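Long-range contacts in glutathione transferase (Lolium rigidum, PDB 6ZB6), which probably conjugates glutathione to xenobiotics, herbicides among them, as a phi class transferase, and binds S-(p-nitrobenzyl)glutathione: residues H107-A112 with K144-V149; S114-Q119 with E138-L143. All blocks are in the same frame, centred on the assembly; numbering follows the deposited sequence.

Contact 1. Residues H107-A112 with K144-V149; sequences HTYNPA and KKVLEV. With NA (sodium ion), chain J.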
loop_
_atom_site.group_PDB
_atom_site.type_symbol
_atom_site.label_atom_id
_atom_site.label_comp_id
_atom_site.label_asym_id
_atom_site.label_seq_id
_atom_site.Cartn_x
_atom_site.Cartn_y
_atom_site.Cartn_z
ATOM N N HIS A 107 -3.009 10.488 -4.994
ATOM C CA HIS A 107 -4.030 11.492 -5.244
ATOM C C HIS A 107 -4.964 11.213 -6.407
ATOM O O HIS A 107 -5.927 11.974 -6.589
ATOM C CB HIS A 107 -3.371 12.860 -5.461
ATOM C CG HIS A 107 -2.581 13.299 -4.281
ATOM N ND1 HIS A 107 -3.171 13.619 -3.077
ATOM C CD2 HIS A 107 -1.243 13.393 -4.085
ATOM C CE1 HIS A 107 -2.231 13.935 -2.202
ATOM N NE2 HIS A 107 -1.053 13.803 -2.788
ATOM N N THR A 108 -4.725 10.170 -7.193
ATOM C CA THR A 108 -5.619 9.891 -8.309
ATOM C C THR A 108 -6.114 8.449 -8.251
ATOM O O THR A 108 -7.326 8.211 -8.234
ATOM C CB THR A 108 -4.914 10.181 -9.635
ATOM O OG1 THR A 108 -4.725 11.594 -9.770
ATOM C CG2 THR A 108 -5.738 9.677 -10.809
ATOM N N TYR A 109 -5.190 7.488 -8.179
ATOM C CA TYR A 109 -5.580 6.078 -8.208
ATOM C C TYR A 109 -6.192 5.653 -6.881
ATOM O O TYR A 109 -7.290 5.098 -6.852
ATOM C CB TYR A 109 -4.366 5.215 -8.561
ATOM C CG TYR A 109 -4.533 3.702 -8.487
ATOM C CD1 TYR A 109 -4.428 3.025 -7.281
ATOM C CD2 TYR A 109 -4.758 2.953 -9.639
ATOM C CE1 TYR A 109 -4.553 1.630 -7.215
ATOM C CE2 TYR A 109 -4.885 1.566 -9.586
ATOM C CZ TYR A 109 -4.782 0.917 -8.380
ATOM O OH TYR A 109 -4.906 -0.445 -8.320
ATOM N N ASN A 110 -5.508 5.916 -5.767
ATOM C CA ASN A 110 -6.076 5.419 -4.522
ATOM C C ASN A 110 -7.384 6.118 -4.157
ATOM O O ASN A 110 -8.278 5.460 -3.616
ATOM C CB ASN A 110 -5.089 5.528 -3.353
ATOM C CG ASN A 110 -5.423 4.541 -2.255
ATOM O OD1 ASN A 110 -5.523 3.327 -2.504
ATOM N ND2 ASN A 110 -5.658 5.045 -1.059
ATOM N N PRO A 111 -7.559 7.422 -4.415
ATOM C CA PRO A 111 -8.878 8.026 -4.153
ATOM C C PRO A 111 -10.003 7.425 -4.981
ATOM O O PRO A 111 -11.165 7.484 -4.560
ATOM C CB PRO A 111 -8.656 9.507 -4.482
ATOM C CG PRO A 111 -7.232 9.723 -4.101
ATOM C CD PRO A 111 -6.528 8.471 -4.589
ATOM N N ALA A 112 -9.705 6.836 -6.132
ATOM C CA ALA A 112 -10.754 6.180 -6.900
ATOM C C ALA A 112 -11.007 4.749 -6.444
ATOM O O ALA A 112 -12.158 4.288 -6.470
ATOM C CB ALA A 112 -10.398 6.197 -8.387
ATOM N N LYS A 144 -12.348 3.167 -13.494
ATOM C CA LYS A 144 -12.211 2.708 -14.873
ATOM C C LYS A 144 -11.466 3.732 -15.719
ATOM O O LYS A 144 -10.596 3.369 -16.523
ATOM C CB LYS A 144 -13.585 2.416 -15.480
ATOM C CG LYS A 144 -14.240 1.118 -15.007
ATOM C CD LYS A 144 -15.701 1.063 -15.459
ATOM C CE LYS A 144 -16.411 -0.164 -14.900
ATOM N NZ LYS A 144 -17.876 -0.132 -15.209
ATOM N N LYS A 145 -11.772 5.021 -15.535
ATOM C CA LYS A 145 -11.066 6.051 -16.295
ATOM C C LYS A 145 -9.589 6.080 -15.928
ATOM O O LYS A 145 -8.725 6.191 -16.806
ATOM C CB LYS A 145 -11.704 7.422 -16.064
ATOM C CG LYS A 145 -13.106 7.579 -16.653
ATOM C CD LYS A 145 -13.179 7.097 -18.098
ATOM C CE LYS A 145 -14.627 7.029 -18.598
ATOM N NZ LYS A 145 -14.856 5.918 -19.581
ATOM N N VAL A 146 -9.280 5.977 -14.637
ATOM C CA VAL A 146 -7.886 5.865 -14.204
ATOM C C VAL A 146 -7.225 4.656 -14.860
ATOM O O VAL A 146 -6.107 4.738 -15.385
ATOM C CB VAL A 146 -7.813 5.776 -12.666
ATOM C CG1 VAL A 146 -6.374 5.490 -12.201
ATOM C CG2 VAL A 146 -8.342 7.044 -12.033
ATOM N N LEU A 147 -7.911 3.512 -14.844
ATOM C CA LEU A 147 -7.290 2.298 -15.357
ATOM C C LEU A 147 -7.020 2.394 -16.853
ATOM O O LEU A 147 -6.021 1.848 -17.329
ATOM C CB LEU A 147 -8.162 1.078 -15.032
ATOM C CG LEU A 147 -8.156 0.681 -13.542
ATOM C CD1 LEU A 147 -9.061 -0.552 -13.325
ATOM C CD2 LEU A 147 -6.747 0.399 -13.063
ATOM N N GLU A 148 -7.870 3.102 -17.604
ATOM C CA GLU A 148 -7.575 3.353 -19.011
ATOM C C GLU A 148 -6.234 4.059 -19.189
ATOM O O GLU A 148 -5.488 3.751 -20.127
ATOM C CB GLU A 148 -8.701 4.169 -19.645
ATOM C CG GLU A 148 -9.990 3.331 -19.841
ATOM C CD GLU A 148 -11.189 4.149 -20.292
ATOM O OE1 GLU A 148 -11.017 5.334 -20.653
ATOM O OE2 GLU A 148 -12.316 3.602 -20.271
ATOM N N VAL A 149 -5.911 5.011 -18.306
ATOM C CA VAL A 149 -4.613 5.677 -18.381
ATOM C C VAL A 149 -3.492 4.715 -18.005
ATOM O O VAL A 149 -2.443 4.675 -18.662
ATOM C CB VAL A 149 -4.602 6.930 -17.484
ATOM C CG1 VAL A 149 -3.210 7.554 -17.459
ATOM C CG2 VAL A 149 -5.656 7.934 -17.952
HETATM NA NA NA J . -7.147 12.811 -10.609
HETATM O O HOH W 1 -8.460 13.452 -8.337
#
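Within the all-helical C-terminal domain of the glutathione transferase fold, Val146 on helix 133-156 packs against Thr108, Tyr109 and Ala112 on helix 92-127. The two segments run in roughly opposite directions, crossing at 139° with axes 9.8 Å apart, and Tyr109 and Val146 have the nearest CA atoms. Val146 spreads its two methyls over different neighbours. Val146 CG1 meets the Tyr109 ring obliquely, 4.0 Å from Tyr109 CD2, the two side chains crossing at about a right angle, while Val146 CG2 lies 3.9 Å from Thr108 CG2 and also reaches the methyl of Ala112. With CG anti to the backbone N (chi1 173°), Tyr109 turns its ring toward Leu147, and Leu147 CD2 sits at the ring edge, close to its plane, 4.1 Å from Tyr109 CE2. The far end of the ring is polar and buried; its hydroxyl is hydrogen-bonded to Thr176 OG1, which limits the ring's freedom there.

Thr108 OG1, beside the backbone N, binds a sodium ion at 2.8 Å. The Thr108 methyl, anti to that N, touches Val146 and also lies beside the ion. A water lies 2.7 Å from the same sodium ion and makes a weak hydrogen bond to the carbonyl O of His107. The backbone here is irregular: a wider, pi-type turn spans 107-109, and a kink follows at Pro111, whose N has no hydrogen to give to the preceding turn.

Around Tyr109, His172 meets its ring edge-to-face and Tyr150 of helix 133-156 packs against it with the planes at about 30°. Phe188 also touches Tyr109, and Leu187 and Tyr191 touch Leu147, so the loop between helices 173-179 and 192-202 packs against this part of the helix pair.

Contact 2. Residues S114-Q119 with E138-L143; sequences SPIVYQ and ESLEKL. With GTB (S-(p-nitrobenzyl)glutathione), chain G.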
loop_
_atom_site.group_PDB
_atom_site.type_symbol
_atom_site.label_atom_id
_atom_site.label_comp_id
_atom_site.label_asym_id
_atom_site.label_seq_id
_atom_site.Cartn_x
_atom_site.Cartn_y
_atom_site.Cartn_z
ATOM N N SER A 114 -9.795 3.185 -3.313
ATOM C CA SER A 114 -10.044 3.047 -1.881
ATOM C C SER A 114 -11.517 3.076 -1.476
ATOM O O SER A 114 -11.901 2.265 -0.614
ATOM C CB SER A 114 -9.262 4.148 -1.132
ATOM O OG SER A 114 -9.439 4.017 0.257
ATOM N N PRO A 115 -12.381 3.944 -2.019
ATOM C CA PRO A 115 -13.784 3.919 -1.576
ATOM C C PRO A 115 -14.463 2.591 -1.812
ATOM O O PRO A 115 -15.316 2.186 -1.008
ATOM C CB PRO A 115 -14.433 5.034 -2.404
ATOM C CG PRO A 115 -13.316 5.973 -2.669
ATOM C CD PRO A 115 -12.146 5.067 -2.942
ATOM N N ILE A 116 -14.098 1.889 -2.887
ATOM C CA ILE A 116 -14.692 0.583 -3.144
ATOM C C ILE A 116 -14.277 -0.411 -2.069
ATOM O O ILE A 116 -15.092 -1.216 -1.608
ATOM C CB ILE A 116 -14.325 0.096 -4.557
ATOM C CG1 ILE A 116 -14.814 1.110 -5.600
ATOM C CG2 ILE A 116 -14.963 -1.286 -4.837
ATOM C CD1 ILE A 116 -14.063 1.070 -6.913
ATOM N N VAL A 117 -13.016 -0.358 -1.632
ATOM C CA VAL A 117 -12.564 -1.228 -0.548
ATOM C C VAL A 117 -13.308 -0.899 0.742
ATOM O O VAL A 117 -13.774 -1.798 1.456
ATOM C CB VAL A 117 -11.039 -1.115 -0.364
ATOM C CG1 VAL A 117 -10.602 -1.884 0.874
ATOM C CG2 VAL A 117 -10.324 -1.629 -1.604
ATOM N N TYR A 118 -13.428 0.398 1.059
ATOM C CA TYR A 118 -14.164 0.817 2.252
ATOM C C TYR A 118 -15.603 0.331 2.209
ATOM O O TYR A 118 -16.100 -0.271 3.168
ATOM C CB TYR A 118 -14.143 2.341 2.382
ATOM C CG TYR A 118 -12.963 2.872 3.150
ATOM C CD1 TYR A 118 -13.007 2.992 4.534
ATOM C CD2 TYR A 118 -11.799 3.257 2.491
ATOM C CE1 TYR A 118 -11.921 3.482 5.241
ATOM C CE2 TYR A 118 -10.706 3.744 3.188
ATOM C CZ TYR A 118 -10.774 3.854 4.561
ATOM O OH TYR A 118 -9.688 4.342 5.248
ATOM N N GLN A 119 -16.289 0.591 1.097
ATOM C CA GLN A 119 -17.718 0.313 1.040
ATOM C C GLN A 119 -18.010 -1.182 0.977
ATOM O O GLN A 119 -19.036 -1.627 1.504
ATOM C CB GLN A 119 -18.338 1.019 -0.162
ATOM C CG GLN A 119 -18.336 2.532 -0.078
ATOM C CD GLN A 119 -19.211 3.051 1.044
ATOM O OE1 GLN A 119 -20.150 2.385 1.467
ATOM N NE2 GLN A 119 -18.900 4.251 1.534
ATOM N N GLU A 138 -20.247 5.225 -8.284
ATOM C CA GLU A 138 -19.555 6.444 -8.687
ATOM C C GLU A 138 -18.047 6.252 -8.669
ATOM O O GLU A 138 -17.347 6.754 -9.555
ATOM C CB GLU A 138 -19.959 7.597 -7.780
ATOM C CG GLU A 138 -21.351 8.112 -8.064
ATOM C CD GLU A 138 -21.834 9.068 -7.000
ATOM O OE1 GLU A 138 -22.127 10.234 -7.339
ATOM O OE2 GLU A 138 -21.914 8.653 -5.824
ATOM N N SER A 139 -17.532 5.514 -7.680
ATOM C CA SER A 139 -16.089 5.287 -7.598
ATOM C C SER A 139 -15.603 4.373 -8.711
ATOM O O SER A 139 -14.494 4.552 -9.227
ATOM C CB SER A 139 -15.717 4.693 -6.241
ATOM O OG SER A 139 -15.843 5.657 -5.220
ATOM N N LEU A 140 -16.408 3.369 -9.077
ATOM C CA LEU A 140 -16.001 2.455 -10.134
ATOM C C LEU A 140 -15.842 3.181 -11.460
ATOM O O LEU A 140 -14.908 2.899 -12.222
ATOM C CB LEU A 140 -17.012 1.311 -10.271
ATOM C CG LEU A 140 -16.729 0.131 -9.352
ATOM C CD1 LEU A 140 -17.957 -0.776 -9.267
ATOM C CD2 LEU A 140 -15.503 -0.643 -9.848
ATOM N N GLU A 141 -16.741 4.124 -11.756
ATOM C CA GLU A 141 -16.625 4.847 -13.015
ATOM C C GLU A 141 -15.366 5.700 -13.036
ATOM O O GLU A 141 -14.695 5.800 -14.072
ATOM C CB GLU A 141 -17.876 5.688 -13.259
ATOM C CG GLU A 141 -19.103 4.842 -13.673
ATOM C CD GLU A 141 -18.782 3.717 -14.683
ATOM O OE1 GLU A 141 -18.415 4.033 -15.840
ATOM O OE2 GLU A 141 -18.917 2.518 -14.323
ATOM N N LYS A 142 -15.010 6.301 -11.896
ATOM C CA LYS A 142 -13.751 7.031 -11.827
ATOM C C LYS A 142 -12.562 6.090 -11.960
ATOM O O LYS A 142 -11.594 6.406 -12.661
ATOM C CB LYS A 142 -13.672 7.814 -10.512
ATOM C CG LYS A 142 -14.494 9.101 -10.530
ATOM C CD LYS A 142 -15.102 9.392 -9.173
ATOM C CE LYS A 142 -14.741 10.786 -8.691
ATOM N NZ LYS A 142 -15.285 11.057 -7.328
ATOM N N LEU A 143 -12.613 4.930 -11.296
ATOM C CA LEU A 143 -11.490 3.996 -11.360
ATOM C C LEU A 143 -11.264 3.497 -12.783
ATOM O O LEU A 143 -10.116 3.388 -13.241
ATOM C CB LEU A 143 -11.724 2.821 -10.407
ATOM C CG LEU A 143 -10.597 1.789 -10.309
ATOM C CD1 LEU A 143 -9.282 2.451 -9.850
ATOM C CD2 LEU A 143 -10.997 0.688 -9.342
HETATM N N1 GTB G . -1.872 8.957 5.631
HETATM C CA1 GTB G . -1.789 7.999 6.722
HETATM C C1 GTB G . -0.664 6.994 6.430
HETATM O O11 GTB G . -0.451 6.601 5.250
HETATM O O12 GTB G . 0.061 6.552 7.361
HETATM C CB1 GTB G . -3.147 7.296 6.827
HETATM C CG1 GTB G . -3.071 6.265 7.952
HETATM C CD1 GTB G . -4.439 5.690 8.273
HETATM O OE1 GTB G . -5.418 6.034 7.684
HETATM N N2 GTB G . -4.527 4.699 9.318
HETATM C CA2 GTB G . -5.839 4.162 9.617
HETATM C C2 GTB G . -6.207 4.570 11.036
HETATM O O2 GTB G . -5.419 4.517 11.928
HETATM C CB2 GTB G . -5.805 2.637 9.485
HETATM S SG2 GTB G . -5.504 2.210 7.731
HETATM N N3 GTB G . -7.541 5.054 11.294
HETATM C CA3 GTB G . -7.893 5.435 12.647
HETATM C C3 GTB G . -8.364 6.886 12.685
HETATM O O31 GTB G . -9.070 7.284 13.652
HETATM O O32 GTB G . -8.049 7.685 11.760
HETATM C "C'" GTB G . -6.952 2.720 6.759
HETATM C "C1'" GTB G . -8.174 1.971 7.286
HETATM C "C2'" GTB G . -9.210 2.675 7.879
HETATM C "C3'" GTB G . -10.324 2.002 8.361
HETATM C "C4'" GTB G . -10.404 0.623 8.245
HETATM N N41 GTB G . -11.574 -0.091 8.754
HETATM O O41 GTB G . -12.687 0.609 9.254
HETATM O O42 GTB G . -11.578 -1.264 8.749
HETATM C "C5'" GTB G . -9.362 -0.081 7.652
HETATM C "C6'" GTB G . -8.247 0.590 7.171
#
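Helices 114-119 and 138-143 pass each other roughly antiparallel, at 149° with their axes 9.2 Å apart, and the CA atoms of Pro115 and Ser139 lie nearest each other. Ile116 is the main side chain between the two helices. Ile116 CG1, anti to the carbonyl carbon (chi1 -59°), rests 3.8 Å from Ser139 CB and carries Ile116 CD1 into a fork between two leucines, 3.7 Å from Leu140 CD2 and 3.9 Å from Leu143 CD2. The side chains of Ile116 and Leu140 cross at about a right angle. Phe179 of helix 173-179 and His184 also touch Ile116. Alongside, Pro115 CB presses against Ser139 OG at 3.2 Å. That hydroxyl is hydrogen-bonded to Val135 O, one turn back on its own helix, and therefore meets Pro115 merely by packing.

Tyr118 stands on another side of helix 114-119 and belongs to the pocket of S-(p-nitrobenzyl)glutathione. Tyr118 OH comes 3.2 Å from C2' of the ligand's nitrobenzyl ring, and the Tyr118 ring packs edge-to-face with Phe122.

The chemistry is thus almost wholly apolar: with the serine hydroxyl satisfied within its own helix, the two helices are joined by shape and burial of hydrocarbon, while one of them presents an aromatic side chain to the ligand.

From the N terminus, the chain first passes through the thioredoxin-like domain with its four-stranded sheet and enters helix 92-127, which supplies 107-112 to contact 1 and then 114-119 to contact 2. After the turn to helix 133-156 the partners come in reverse order, 138-143 before 144-149. Contact 2 therefore closes the shorter loop, nested inside that of contact 1, as in a helical hairpin. The centres lie about 10 Å apart and the two contacts touch: Ala112 CB packs 3.9 Å from Leu143 CA, and Ala112 O lies 3.6 Å from Ser139 CB. Together they form one continuous seam between the two long helices of the C-terminal domain.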